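Local structure of endo alpha-1,4 polygalactosaminidase (6OJ1) at residues I62-I66 against W94-K98. The protein hydrolyses alpha-1,4-linked galactosamine polymers in an endo fashion, an activity that disrupts microbial biofilms. Numbering follows the deposited sequence.
Sequences IDLFI and WRPDK. With EDO (1,2-ethanediol), chain G.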
loop_
_atom_site.group_PDB
_atom_site.type_symbol
_atom_site.label_atom_id
_atom_site.label_comp_id
_atom_site.label_asym_id
_atom_site.label_seq_id
_atom_site.Cartn_x
_atom_site.Cartn_y
_atom_site.Cartn_z
ATOM N N ILE A 62 -2.465 -7.816 -2.846
ATOM C CA ILE A 62 -1.447 -8.799 -3.211
ATOM C C ILE A 62 -0.451 -8.164 -4.178
ATOM O O ILE A 62 -0.718 -7.133 -4.806
ATOM C CB ILE A 62 -2.061 -10.063 -3.841
ATOM C CG1 ILE A 62 -2.809 -9.698 -5.131
ATOM C CG2 ILE A 62 -3.025 -10.759 -2.848
ATOM C CD1 ILE A 62 -3.470 -10.900 -5.838
ATOM N N ASP A 63 0.708 -8.807 -4.305
ATOM C CA ASP A 63 1.786 -8.250 -5.120
ATOM C C ASP A 63 1.432 -8.222 -6.606
ATOM O O ASP A 63 0.955 -9.211 -7.171
ATOM C CB ASP A 63 3.070 -9.046 -4.892
ATOM C CG ASP A 63 4.257 -8.421 -5.598
ATOM O OD1 ASP A 63 4.890 -7.509 -5.007
ATOM O OD2 ASP A 63 4.522 -8.810 -6.757
ATOM N N LEU A 64 1.683 -7.069 -7.242
ATOM C CA LEU A 64 1.375 -6.878 -8.656
ATOM C C LEU A 64 2.130 -7.853 -9.554
ATOM O O LEU A 64 1.574 -8.367 -10.532
ATOM C CB LEU A 64 1.718 -5.434 -9.057
ATOM C CG LEU A 64 1.689 -5.137 -10.557
ATOM C CD1 LEU A 64 0.294 -5.330 -11.115
ATOM C CD2 LEU A 64 2.189 -3.710 -10.774
ATOM N N PHE A 65 3.413 -8.071 -9.280
ATOM C CA PHE A 65 4.248 -8.785 -10.240
ATOM C C PHE A 65 4.076 -10.289 -10.138
ATOM O O PHE A 65 3.987 -10.970 -11.164
ATOM C CB PHE A 65 5.721 -8.443 -10.027
ATOM C CG PHE A 65 6.133 -7.112 -10.590
ATOM C CD1 PHE A 65 6.461 -6.984 -11.938
ATOM C CD2 PHE A 65 6.237 -6.006 -9.770
ATOM C CE1 PHE A 65 6.869 -5.766 -12.461
ATOM C CE2 PHE A 65 6.648 -4.768 -10.288
ATOM C CZ PHE A 65 6.957 -4.651 -11.637
ATOM N N ILE A 66 4.030 -10.828 -8.917
ATOM C CA ILE A 66 4.161 -12.276 -8.765
ATOM C C ILE A 66 2.828 -12.999 -8.805
ATOM O O ILE A 66 2.809 -14.237 -8.755
ATOM C CB ILE A 66 4.942 -12.608 -7.479
ATOM C CG1 ILE A 66 4.154 -12.216 -6.238
ATOM C CG2 ILE A 66 6.282 -11.890 -7.492
ATOM C CD1 ILE A 66 4.978 -12.327 -4.962
ATOM N N TRP A 94 14.872 -7.140 -7.552
ATOM C CA TRP A 94 14.371 -8.435 -8.001
ATOM C C TRP A 94 13.204 -8.333 -8.975
ATOM O O TRP A 94 12.675 -9.371 -9.390
ATOM C CB TRP A 94 13.961 -9.293 -6.802
ATOM C CG TRP A 94 12.862 -8.722 -5.963
ATOM C CD1 TRP A 94 11.531 -9.030 -6.030
ATOM C CD2 TRP A 94 12.997 -7.761 -4.905
ATOM N NE1 TRP A 94 10.833 -8.314 -5.086
ATOM C CE2 TRP A 94 11.711 -7.535 -4.380
ATOM C CE3 TRP A 94 14.082 -7.067 -4.357
ATOM C CZ2 TRP A 94 11.476 -6.641 -3.330
ATOM C CZ3 TRP A 94 13.847 -6.173 -3.315
ATOM C CH2 TRP A 94 12.554 -5.974 -2.812
ATOM N N ARG A 95 12.815 -7.124 -9.387
ATOM C CA ARG A 95 11.654 -7.015 -10.256
ATOM C C ARG A 95 12.054 -7.233 -11.713
ATOM O O ARG A 95 13.198 -6.974 -12.096
ATOM C CB ARG A 95 10.985 -5.651 -10.117
ATOM C CG ARG A 95 10.502 -5.334 -8.706
ATOM C CD ARG A 95 9.571 -6.424 -8.187
ATOM N NE ARG A 95 8.961 -5.997 -6.945
ATOM C CZ ARG A 95 8.024 -6.679 -6.296
ATOM N NH1 ARG A 95 7.534 -6.191 -5.163
ATOM N NH2 ARG A 95 7.585 -7.838 -6.778
ATOM N N PRO A 96 11.133 -7.733 -12.543
ATOM C CA PRO A 96 11.490 -8.022 -13.941
ATOM C C PRO A 96 11.707 -6.781 -14.783
ATOM O O PRO A 96 12.272 -6.900 -15.879
ATOM C CB PRO A 96 10.301 -8.851 -14.452
ATOM C CG PRO A 96 9.196 -8.615 -13.471
ATOM C CD PRO A 96 9.854 -8.354 -12.152
ATOM N N ASP A 97 11.303 -5.599 -14.304
ATOM C CA ASP A 97 11.563 -4.343 -14.995
ATOM C C ASP A 97 12.671 -3.542 -14.332
ATOM O O ASP A 97 12.795 -2.339 -14.594
ATOM C CB ASP A 97 10.286 -3.499 -15.100
ATOM C CG ASP A 97 9.724 -3.062 -13.734
ATOM O OD1 ASP A 97 10.273 -3.447 -12.679
ATOM O OD2 ASP A 97 8.713 -2.321 -13.711
ATOM N N LYS A 98 13.509 -4.188 -13.508
ATOM C CA LYS A 98 14.514 -3.412 -12.780
ATOM C C LYS A 98 15.499 -2.736 -13.726
ATOM O O LYS A 98 16.042 -1.675 -13.392
ATOM C CB LYS A 98 15.281 -4.291 -11.796
ATOM C CG LYS A 98 15.980 -5.451 -12.463
ATOM C CD LYS A 98 17.393 -5.609 -11.959
ATOM C CE LYS A 98 17.890 -7.040 -12.122
ATOM N NZ LYS A 98 18.090 -7.438 -13.538
HETATM C C1 EDO G . 6.247 -4.016 -16.899
HETATM O O1 EDO G . 7.323 -4.888 -16.547
HETATM C C2 EDO G . 6.190 -2.905 -15.868
HETATM O O2 EDO G . 7.360 -2.082 -15.979
#
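At the C-terminal end of barrel strand 59-63, Asp63 meets Arg95 in a salt bridge to the loop that follows strand 90-92. Asp63 OD1 accepts a hydrogen bond from Arg95 NH1 at 3.0 Å through its syn lone pair, with an N-H...O angle of 139°, while NH2 adds weak bonds to both carboxylate oxygens. Carboxylate and guanidinium lie only 15° from coplanar. With CG anti to the backbone N (chi1 -174°), the Asp63 carboxylate is also caught by its own chain: OD2 accepts hydrogen bonds from the backbone N of Phe65 at 2.9 Å, from above the carboxylate plane, and of Ile66 at 3.0 Å, on its anti lone pair. This Asx turn and Asx motif shape the exit from a strand of the GH114 (beta/alpha)-barrel. The strongest polar partner of Arg95 is Glu92, salt-bridged through NE. The Arg95 chain, bent at chi2, passes over one face of the Phe65 ring, Arg95 CD lying 3.7 Å from Phe65 CD2. Pro96 CG meets Phe65 CD1 obliquely at 3.5 Å, and Asp97 OD2 stands 3.6 Å from Phe65 CZ at the ring edge. Asp97 OD2 is salt-bridged to Arg133 of helix 124-140 and accepts a hydrogen bond at 2.7 Å from O2 of ethanediol, probably from the crystallisation liquor.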